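Local structure of HTH-type transcriptional activator ampR (Citrobacter freundii, 3KOS) at residues A[38-43]-A[196-201]; A[46-51]-A[60-65]; A[81-86]-A[154-159]. The protein regulates transcription of the AmpC beta-lactamase gene as a LysR-type DNA-binding factor, of which this chain is the effector-binding domain. One frame throughout, in Å; residues are numbered along the deposited sequence.

From the N terminus the chain runs through strand 12-19 and helix 20-37 before contact 1 opens at 38-43, the turn into strand 41-48. That strand runs on into contact 2, which opens at 46-51 and closes at 60-65 after a short helical excursion, tying the loop after 41-48 to strand 61-66. Contact 3 pairs strand 73-86 with 153-156, opening at 81-86 and closing at 154-159 around the parallel pair 106-109 and 133-136 and its helices. Contact 1 closes last, joining helix 194-209 to the turn, so its long loop encloses the other two, which stand in series. Y61 OH and S200 OG, 2.6 Å apart, probably hydrogen-bond contact 2 to contact 1; Y65 packs on A81 and M83 of contact 3.

Contact 1. Residues A[38-43]-A[196-201]; sequences YPHIDL and MREFSR
The ring of Y38 lies over the side chain of E198, where a type I beta turn from Y38 to I41, closed by I41 N donating to Y38 O, meets helix 194-209 in the alpha/beta effector-binding domain of a LysR-type regulator. E198 CB sits 4.0 Å from the centroid of the Y38 ring, a CH-pi contact over one face. The extended E198 side chain then runs under the rim of the ring, its CG 3.6 Å from Y38 CE2, and its carboxylate is turned 29° from the ring plane. H40 approaches differently: its imidazole stands at 86° to that carboxylate, and H40 NE2 donates to E198 OE1 at 2.9 Å, on the syn side but tilted out of the carboxylate plane, in a somewhat bent bond. With CG between the backbone N and the carbonyl carbon (chi1 58°), the H40 ring comes nearer the helix than its CB. I41 CD1 meets E198 OE1 at 3.5 Å. Deeper in, L43 and F199 cross at about a right angle, F199 continuing edge-to-face onto F34. At the outer end, water 1 bridges Y38 and R201, 3.1 Å from Y38 OH and accepting from R201 NH2 at 3.2 Å.

Contact 2. Residues A[46-51]-A[60-65]; sequences STHNNR and DYTIRY
The carboxamide of N50 grips the backbone of Y65 at both of its polar atoms, the firm links between the loop after strand 41-48 and strand 61-66. In the sheet strand 12-19 lies between these two, and N50 and H48, which both touch V19, reach across it. Y65 N donates to N50 OD1 over 2.8 Å in a nearly straight bond of 176°, while N50 ND2 donates to Y65 O over 3.0 Å, in the carbonyl plane and on a lone pair. Both ends of the amide are engaged, which fixes its rotation and imitates, at Y65 alone, the N-H and C=O of a neighbouring strand. The buried, close-packed side belongs to H48. Its CG sits between the backbone N and the carbonyl carbon (chi1 56°), which brings ND1 to N50 N, a donor at 2.9 Å and only 1° out of the ring plane. H48 NE2 lies 3.6 Å from T62 CG2 and bonds weakly to G17 O. The outer side is looser. There water 2 donates to N50 O at 2.6 Å and takes a weak bond from R64 NH1; the R64 guanidinium finds its stronger partner in T185 and a cation-pi contact with W70. T47 bonds to D137 of the second subunit. At H48, ND1 appears to accept and NE2 to donate weakly, which together would favour a neutral ring protonated at NE2.

Contact 3. Residues A[81-86]-A[154-159]; sequences ALMSPL and IAPVRM
L82 O is gripped by two donors: V157 N at 3.1 Å, with a C=O...N angle of 161°, and water 3 at 2.8 Å, which in turn accepts from R158 N. P156 CA adds a CA-H...O contact to the same oxygen. Further along the strands, S84 N donates to A155 O over 3.3 Å, and the return bond from A155 N to S84 O is weak at 3.5 Å. S84 and A155 thus form the hydrogen-bonded antiparallel pair, flanked by the non-hydrogen-bonded pairs M83-P156 and P85-I154. The short strand segments run 131° apart, a strongly twisted pairing. Side chains close both sides of it. M83 crosses I154 at about a right angle, its CE 3.6 Å from I154 CG1, and W115 and W118 of helix 114-121 pack on I154. Near S84, CG1 of V157, set anti to the carbonyl carbon (chi1 -55°), meets S84 CB at 3.6 Å, while S84 OG bonds to T175 O. L86 CD1 lies 4.2 Å from A155 CB, with L143 of helix 139-147 touching both residues. Two antiparallel strands sandwiched by helices, with 153-156 outermost in the mixed sheet, fit the periplasmic-binding-protein-like fold of LysR effector domains.

Contact 1. Residues A[38-43]-A[196-201]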
loop_
_atom_site.group_PDB
_atom_site.type_symbol
_atom_site.label_atom_id
_atom_site.label_comp_id
_atom_site.label_asym_id
_atom_site.label_seq_id
_atom_site.Cartn_x
_atom_site.Cartn_y
_atom_site.Cartn_z
ATOM N N TYR A 38 -6.141 25.467 10.952
ATOM C CA TYR A 38 -7.511 25.543 10.443
ATOM C C TYR A 38 -8.432 24.562 11.149
ATOM O O TYR A 38 -8.933 23.620 10.536
ATOM C CB TYR A 38 -7.537 25.283 8.929
ATOM C CG TYR A 38 -6.767 26.308 8.145
ATOM C CD1 TYR A 38 -5.463 26.065 7.737
ATOM C CD2 TYR A 38 -7.330 27.542 7.846
ATOM C CE1 TYR A 38 -4.749 27.014 7.027
ATOM C CE2 TYR A 38 -6.627 28.495 7.144
ATOM C CZ TYR A 38 -5.340 28.228 6.737
ATOM O OH TYR A 38 -4.647 29.185 6.037
ATOM N N PRO A 39 -8.667 24.781 12.448
ATOM C CA PRO A 39 -9.482 23.859 13.244
ATOM C C PRO A 39 -10.927 23.772 12.757
ATOM O O PRO A 39 -11.633 22.847 13.140
ATOM C CB PRO A 39 -9.440 24.483 14.643
ATOM C CG PRO A 39 -9.126 25.922 14.400
ATOM C CD PRO A 39 -8.191 25.923 13.248
ATOM N N HIS A 40 -11.356 24.719 11.934
ATOM C CA HIS A 40 -12.743 24.781 11.478
ATOM C C HIS A 40 -13.014 23.878 10.284
ATOM O O HIS A 40 -14.144 23.815 9.801
ATOM C CB HIS A 40 -13.108 26.223 11.108
ATOM C CG HIS A 40 -12.224 26.815 10.051
ATOM N ND1 HIS A 40 -10.941 27.246 10.311
ATOM C CD2 HIS A 40 -12.437 27.034 8.731
ATOM C CE1 HIS A 40 -10.405 27.717 9.197
ATOM N NE2 HIS A 40 -11.292 27.599 8.224
ATOM N N ILE A 41 -11.985 23.188 9.796
ATOM C CA ILE A 41 -12.159 22.326 8.635
ATOM C C ILE A 41 -12.257 20.855 9.058
ATOM O O ILE A 41 -11.436 20.370 9.830
ATOM C CB ILE A 41 -11.025 22.530 7.605
ATOM C CG1 ILE A 41 -11.113 23.942 7.019
ATOM C CG2 ILE A 41 -11.107 21.482 6.494
ATOM C CD1 ILE A 41 -9.954 24.335 6.146
ATOM N N ASP A 42 -13.293 20.184 8.566
ATOM C CA ASP A 42 -13.538 18.768 8.839
ATOM C C ASP A 42 -12.919 17.981 7.687
ATOM O O ASP A 42 -13.508 17.831 6.612
ATOM C CB ASP A 42 -15.043 18.526 8.945
ATOM C CG ASP A 42 -15.408 17.058 9.097
ATOM O OD1 ASP A 42 -14.528 16.241 9.440
ATOM O OD2 ASP A 42 -16.591 16.725 8.859
ATOM N N LEU A 43 -11.704 17.508 7.915
ATOM C CA LEU A 43 -10.916 16.890 6.860
ATOM C C LEU A 43 -11.171 15.385 6.805
ATOM O O LEU A 43 -10.932 14.677 7.779
ATOM C CB LEU A 43 -9.432 17.167 7.105
ATOM C CG LEU A 43 -8.433 16.577 6.115
ATOM C CD1 LEU A 43 -8.765 17.045 4.716
ATOM C CD2 LEU A 43 -7.018 16.991 6.504
HETATM N N MSE A 196 -10.942 24.241 0.661
HETATM C CA MSE A 196 -9.947 23.763 -0.298
HETATM C C MSE A 196 -8.810 24.770 -0.469
HETATM O O MSE A 196 -7.634 24.403 -0.423
HETATM C CB MSE A 196 -10.606 23.437 -1.646
HETATM C CG MSE A 196 -11.553 22.241 -1.563
HETATM SE SE MSE A 196 -12.759 22.136 -3.125
HETATM C CE MSE A 196 -11.415 21.839 -4.513
ATOM N N ARG A 197 -9.152 26.048 -0.641
ATOM C CA ARG A 197 -8.119 27.056 -0.828
ATOM C C ARG A 197 -7.208 27.095 0.389
ATOM O O ARG A 197 -5.993 27.242 0.264
ATOM C CB ARG A 197 -8.735 28.448 -1.081
ATOM C CG ARG A 197 -9.322 28.628 -2.478
ATOM C CD ARG A 197 -9.801 30.087 -2.722
ATOM N NE ARG A 197 -11.042 30.364 -2.008
ATOM C CZ ARG A 197 -12.249 30.087 -2.491
ATOM N NH1 ARG A 197 -12.368 29.544 -3.692
ATOM N NH2 ARG A 197 -13.340 30.353 -1.782
ATOM N N GLU A 198 -7.801 26.975 1.569
ATOM C CA GLU A 198 -7.035 27.024 2.805
ATOM C C GLU A 198 -6.116 25.823 2.964
ATOM O O GLU A 198 -4.944 25.965 3.313
ATOM C CB GLU A 198 -7.976 27.186 3.998
ATOM C CG GLU A 198 -8.515 28.619 4.065
ATOM C CD GLU A 198 -9.606 28.827 5.083
ATOM O OE1 GLU A 198 -10.147 27.836 5.612
ATOM O OE2 GLU A 198 -9.938 30.006 5.344
ATOM N N PHE A 199 -6.644 24.636 2.699
ATOM C CA PHE A 199 -5.807 23.445 2.748
ATOM C C PHE A 199 -4.645 23.521 1.748
ATOM O O PHE A 199 -3.508 23.210 2.089
ATOM C CB PHE A 199 -6.633 22.183 2.510
ATOM C CG PHE A 199 -5.809 20.924 2.527
ATOM C CD1 PHE A 199 -5.256 20.436 1.359
ATOM C CD2 PHE A 199 -5.559 20.261 3.719
ATOM C CE1 PHE A 199 -4.484 19.279 1.364
ATOM C CE2 PHE A 199 -4.783 19.108 3.735
ATOM C CZ PHE A 199 -4.250 18.615 2.552
ATOM N N SER A 200 -4.933 23.924 0.513
ATOM C CA SER A 200 -3.887 24.038 -0.510
ATOM C C SER A 200 -2.814 25.029 -0.114
ATOM O O SER A 200 -1.622 24.767 -0.287
ATOM C CB SER A 200 -4.466 24.495 -1.847
ATOM O OG SER A 200 -5.295 23.499 -2.382
ATOM N N ARG A 201 -3.237 26.185 0.392
ATOM C CA ARG A 201 -2.277 27.194 0.826
ATOM C C ARG A 201 -1.431 26.678 1.980
ATOM O O ARG A 201 -0.214 26.884 2.009
ATOM C CB ARG A 201 -2.975 28.502 1.235
ATOM C CG ARG A 201 -3.619 29.265 0.087
ATOM C CD ARG A 201 -3.845 30.747 0.442
ATOM N NE ARG A 201 -4.616 30.929 1.673
ATOM C CZ ARG A 201 -5.904 31.273 1.716
ATOM N NH1 ARG A 201 -6.584 31.491 0.591
ATOM N NH2 ARG A 201 -6.509 31.411 2.888
HETATM O O HOH W 1 -5.966 32.039 6.002
#

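Contact 2. Residues A[46-51]-A[60-65]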
loop_
_atom_site.group_PDB
_atom_site.type_symbol
_atom_site.label_atom_id
_atom_site.label_comp_id
_atom_site.label_asym_id
_atom_site.label_seq_id
_atom_site.Cartn_x
_atom_site.Cartn_y
_atom_site.Cartn_z
ATOM N N SER A 46 -8.792 9.871 2.627
ATOM C CA SER A 46 -8.784 8.475 2.193
ATOM C C SER A 46 -7.536 8.284 1.350
ATOM O O SER A 46 -7.030 9.249 0.788
ATOM C CB SER A 46 -10.040 8.152 1.384
ATOM O OG SER A 46 -10.130 8.984 0.241
ATOM N N THR A 47 -7.009 7.064 1.294
ATOM C CA THR A 47 -5.818 6.822 0.490
ATOM C C THR A 47 -6.158 6.015 -0.757
ATOM O O THR A 47 -7.165 5.307 -0.801
ATOM C CB THR A 47 -4.699 6.090 1.286
ATOM O OG1 THR A 47 -5.151 4.783 1.646
ATOM C CG2 THR A 47 -4.333 6.876 2.546
ATOM N N HIS A 48 -5.306 6.127 -1.765
ATOM C CA HIS A 48 -5.482 5.390 -3.008
ATOM C C HIS A 48 -4.110 4.975 -3.534
ATOM O O HIS A 48 -3.083 5.349 -2.954
ATOM C CB HIS A 48 -6.259 6.229 -4.040
ATOM C CG HIS A 48 -5.643 7.566 -4.348
ATOM N ND1 HIS A 48 -4.540 7.708 -5.164
ATOM C CD2 HIS A 48 -6.000 8.822 -3.985
ATOM C CE1 HIS A 48 -4.235 8.988 -5.275
ATOM N NE2 HIS A 48 -5.104 9.684 -4.568
ATOM N N ASN A 49 -4.082 4.175 -4.600
ATOM C CA ASN A 49 -2.808 3.731 -5.153
ATOM C C ASN A 49 -2.431 4.465 -6.440
ATOM O O ASN A 49 -1.795 3.899 -7.338
ATOM C CB ASN A 49 -2.782 2.201 -5.338
ATOM C CG ASN A 49 -3.766 1.710 -6.392
ATOM O OD1 ASN A 49 -4.552 2.479 -6.945
ATOM N ND2 ASN A 49 -3.712 0.414 -6.686
ATOM N N ASN A 50 -2.836 5.729 -6.516
ATOM C CA ASN A 50 -2.564 6.586 -7.666
ATOM C C ASN A 50 -3.462 6.344 -8.870
ATOM O O ASN A 50 -3.418 7.107 -9.830
ATOM C CB ASN A 50 -1.101 6.527 -8.103
ATOM C CG ASN A 50 -0.575 7.888 -8.493
ATOM O OD1 ASN A 50 -0.686 8.836 -7.714
ATOM N ND2 ASN A 50 -0.006 8.000 -9.684
ATOM N N ARG A 51 -4.247 5.274 -8.824
ATOM C CA ARG A 51 -5.300 5.045 -9.815
ATOM C C ARG A 51 -6.602 5.324 -9.125
ATOM O O ARG A 51 -7.058 4.541 -8.278
ATOM C CB ARG A 51 -5.308 3.605 -10.330
ATOM C CG ARG A 51 -4.119 3.257 -11.171
ATOM C CD ARG A 51 -2.935 2.978 -10.280
ATOM N NE ARG A 51 -1.829 2.396 -11.026
ATOM C CZ ARG A 51 -0.662 2.071 -10.481
ATOM N NH1 ARG A 51 -0.461 2.257 -9.182
ATOM N NH2 ARG A 51 0.305 1.565 -11.237
ATOM N N ASP A 60 -12.890 16.244 -3.224
ATOM C CA ASP A 60 -12.615 17.652 -3.521
ATOM C C ASP A 60 -11.259 17.782 -4.204
ATOM O O ASP A 60 -11.147 18.369 -5.286
ATOM C CB ASP A 60 -12.664 18.483 -2.234
ATOM C CG ASP A 60 -14.055 18.534 -1.641
ATOM O OD1 ASP A 60 -15.007 18.808 -2.407
ATOM O OD2 ASP A 60 -14.209 18.294 -0.430
ATOM N N TYR A 61 -10.234 17.213 -3.564
ATOM C CA TYR A 61 -8.876 17.214 -4.079
ATOM C C TYR A 61 -8.340 15.787 -4.180
ATOM O O TYR A 61 -8.740 14.910 -3.414
ATOM C CB TYR A 61 -7.946 17.949 -3.120
ATOM C CG TYR A 61 -7.886 19.455 -3.280
ATOM C CD1 TYR A 61 -7.806 20.048 -4.536
ATOM C CD2 TYR A 61 -7.849 20.277 -2.162
ATOM C CE1 TYR A 61 -7.718 21.435 -4.669
ATOM C CE2 TYR A 61 -7.766 21.651 -2.288
ATOM C CZ TYR A 61 -7.704 22.221 -3.540
ATOM O OH TYR A 61 -7.613 23.597 -3.636
ATOM N N THR A 62 -7.403 15.593 -5.097
ATOM C CA THR A 62 -6.646 14.345 -5.206
ATOM C C THR A 62 -5.162 14.673 -5.079
ATOM O O THR A 62 -4.651 15.550 -5.774
ATOM C CB THR A 62 -6.865 13.703 -6.579
ATOM O OG1 THR A 62 -8.265 13.485 -6.785
ATOM C CG2 THR A 62 -6.120 12.371 -6.681
ATOM N N ILE A 63 -4.459 13.994 -4.179
ATOM C CA ILE A 63 -3.014 14.153 -4.151
ATOM C C ILE A 63 -2.444 12.927 -4.838
ATOM O O ILE A 63 -2.820 11.811 -4.509
ATOM C CB ILE A 63 -2.479 14.319 -2.735
ATOM C CG1 ILE A 63 -2.961 15.672 -2.170
ATOM C CG2 ILE A 63 -0.955 14.239 -2.754
ATOM C CD1 ILE A 63 -2.579 15.918 -0.710
ATOM N N ARG A 64 -1.575 13.149 -5.820
ATOM C CA ARG A 64 -1.152 12.082 -6.709
ATOM C C ARG A 64 0.270 12.280 -7.208
ATOM O O ARG A 64 0.836 13.376 -7.114
ATOM C CB ARG A 64 -2.102 12.020 -7.909
ATOM C CG ARG A 64 -2.009 13.232 -8.803
ATOM C CD ARG A 64 -3.353 13.518 -9.469
ATOM N NE ARG A 64 -3.874 12.345 -10.160
ATOM C CZ ARG A 64 -5.066 12.295 -10.743
ATOM N NH1 ARG A 64 -5.469 11.182 -11.350
ATOM N NH2 ARG A 64 -5.856 13.359 -10.717
ATOM N N TYR A 65 0.832 11.212 -7.768
ATOM C CA TYR A 65 2.157 11.243 -8.366
ATOM C C TYR A 65 1.993 11.339 -9.873
ATOM O O TYR A 65 1.208 10.594 -10.459
ATOM C CB TYR A 65 2.893 9.944 -8.031
ATOM C CG TYR A 65 4.242 9.752 -8.706
ATOM C CD1 TYR A 65 4.336 9.128 -9.945
ATOM C CD2 TYR A 65 5.420 10.158 -8.085
ATOM C CE1 TYR A 65 5.564 8.923 -10.559
ATOM C CE2 TYR A 65 6.660 9.956 -8.692
ATOM C CZ TYR A 65 6.717 9.330 -9.928
ATOM O OH TYR A 65 7.925 9.122 -10.545
HETATM O O HOH W 2 -5.371 8.151 -11.272
#

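Contact 3. Residues A[81-86]-A[154-159]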
loop_
_atom_site.group_PDB
_atom_site.type_symbol
_atom_site.label_atom_id
_atom_site.label_comp_id
_atom_site.label_asym_id
_atom_site.label_seq_id
_atom_site.Cartn_x
_atom_site.Cartn_y
_atom_site.Cartn_z
ATOM N N ALA A 81 9.916 14.212 -6.230
ATOM C CA ALA A 81 9.830 12.800 -5.905
ATOM C C ALA A 81 10.977 12.034 -6.553
ATOM O O ALA A 81 10.777 10.962 -7.129
ATOM C CB ALA A 81 8.476 12.238 -6.352
ATOM N N LEU A 82 12.183 12.590 -6.448
ATOM C CA LEU A 82 13.368 11.967 -7.029
ATOM C C LEU A 82 13.555 10.539 -6.529
ATOM O O LEU A 82 13.462 10.271 -5.332
ATOM C CB LEU A 82 14.613 12.791 -6.714
ATOM C CG LEU A 82 14.564 14.234 -7.229
ATOM C CD1 LEU A 82 15.909 14.919 -7.003
ATOM C CD2 LEU A 82 14.202 14.250 -8.702
HETATM N N MSE A 83 13.829 9.631 -7.457
HETATM C CA MSE A 83 13.925 8.208 -7.138
HETATM C C MSE A 83 15.339 7.665 -7.201
HETATM O O MSE A 83 16.147 8.084 -8.032
HETATM C CB MSE A 83 13.066 7.395 -8.093
HETATM C CG MSE A 83 11.612 7.789 -8.063
HETATM SE SE MSE A 83 10.608 6.766 -9.388
HETATM C CE MSE A 83 12.053 5.716 -10.141
ATOM N N SER A 84 15.623 6.704 -6.330
ATOM C CA SER A 84 16.931 6.077 -6.286
ATOM C C SER A 84 16.751 4.653 -5.755
ATOM O O SER A 84 15.733 4.350 -5.127
ATOM C CB SER A 84 17.846 6.902 -5.373
ATOM O OG SER A 84 19.208 6.552 -5.534
ATOM N N PRO A 85 17.718 3.764 -6.027
ATOM C CA PRO A 85 17.610 2.409 -5.485
ATOM C C PRO A 85 17.574 2.418 -3.963
ATOM O O PRO A 85 18.228 3.249 -3.337
ATOM C CB PRO A 85 18.887 1.735 -5.984
ATOM C CG PRO A 85 19.154 2.410 -7.298
ATOM C CD PRO A 85 18.756 3.860 -7.077
ATOM N N LEU A 86 16.796 1.505 -3.395
ATOM C CA LEU A 86 16.646 1.390 -1.949
ATOM C C LEU A 86 16.575 -0.082 -1.613
ATOM O O LEU A 86 15.845 -0.819 -2.262
ATOM C CB LEU A 86 15.345 2.059 -1.499
ATOM C CG LEU A 86 15.262 3.572 -1.685
ATOM C CD1 LEU A 86 13.821 4.036 -1.521
ATOM C CD2 LEU A 86 16.180 4.291 -0.695
ATOM N N ILE A 154 13.142 0.755 -6.358
ATOM C CA ILE A 154 13.459 2.115 -6.761
ATOM C C ILE A 154 12.209 2.950 -6.529
ATOM O O ILE A 154 11.124 2.618 -7.019
ATOM C CB ILE A 154 13.992 2.190 -8.221
ATOM C CG1 ILE A 154 14.443 3.623 -8.556
ATOM C CG2 ILE A 154 12.954 1.660 -9.213
ATOM C CD1 ILE A 154 15.218 3.731 -9.873
ATOM N N ALA A 155 12.356 4.022 -5.756
ATOM C CA ALA A 155 11.202 4.771 -5.283
ATOM C C ALA A 155 11.597 6.173 -4.835
ATOM O O ALA A 155 12.787 6.470 -4.701
ATOM C CB ALA A 155 10.517 4.010 -4.135
ATOM N N PRO A 156 10.602 7.046 -4.610
ATOM C CA PRO A 156 10.921 8.412 -4.171
ATOM C C PRO A 156 11.541 8.427 -2.777
ATOM O O PRO A 156 10.867 8.154 -1.783
ATOM C CB PRO A 156 9.557 9.101 -4.150
ATOM C CG PRO A 156 8.758 8.369 -5.183
ATOM C CD PRO A 156 9.185 6.913 -4.995
ATOM N N VAL A 157 12.819 8.765 -2.706
ATOM C CA VAL A 157 13.564 8.588 -1.467
ATOM C C VAL A 157 13.003 9.433 -0.321
ATOM O O VAL A 157 12.994 8.987 0.828
ATOM C CB VAL A 157 15.072 8.890 -1.655
ATOM C CG1 VAL A 157 15.645 8.049 -2.785
ATOM C CG2 VAL A 157 15.296 10.346 -1.948
ATOM N N ARG A 158 12.555 10.644 -0.629
ATOM C CA ARG A 158 12.064 11.551 0.409
ATOM C C ARG A 158 10.749 11.079 1.046
ATOM O O ARG A 158 10.320 11.624 2.070
ATOM C CB ARG A 158 11.911 12.982 -0.126
HETATM N N MSE A 159 10.098 10.091 0.435
HETATM C CA MSE A 159 8.870 9.545 1.017
HETATM C C MSE A 159 9.170 8.423 2.004
HETATM O O MSE A 159 8.251 7.890 2.643
HETATM C CB MSE A 159 7.915 9.056 -0.078
HETATM C CG MSE A 159 7.405 10.163 -0.983
HETATM SE SE MSE A 159 6.267 11.420 0.036
HETATM C CE MSE A 159 7.142 13.111 -0.468
HETATM O O HOH W 3 12.265 11.820 -3.349
#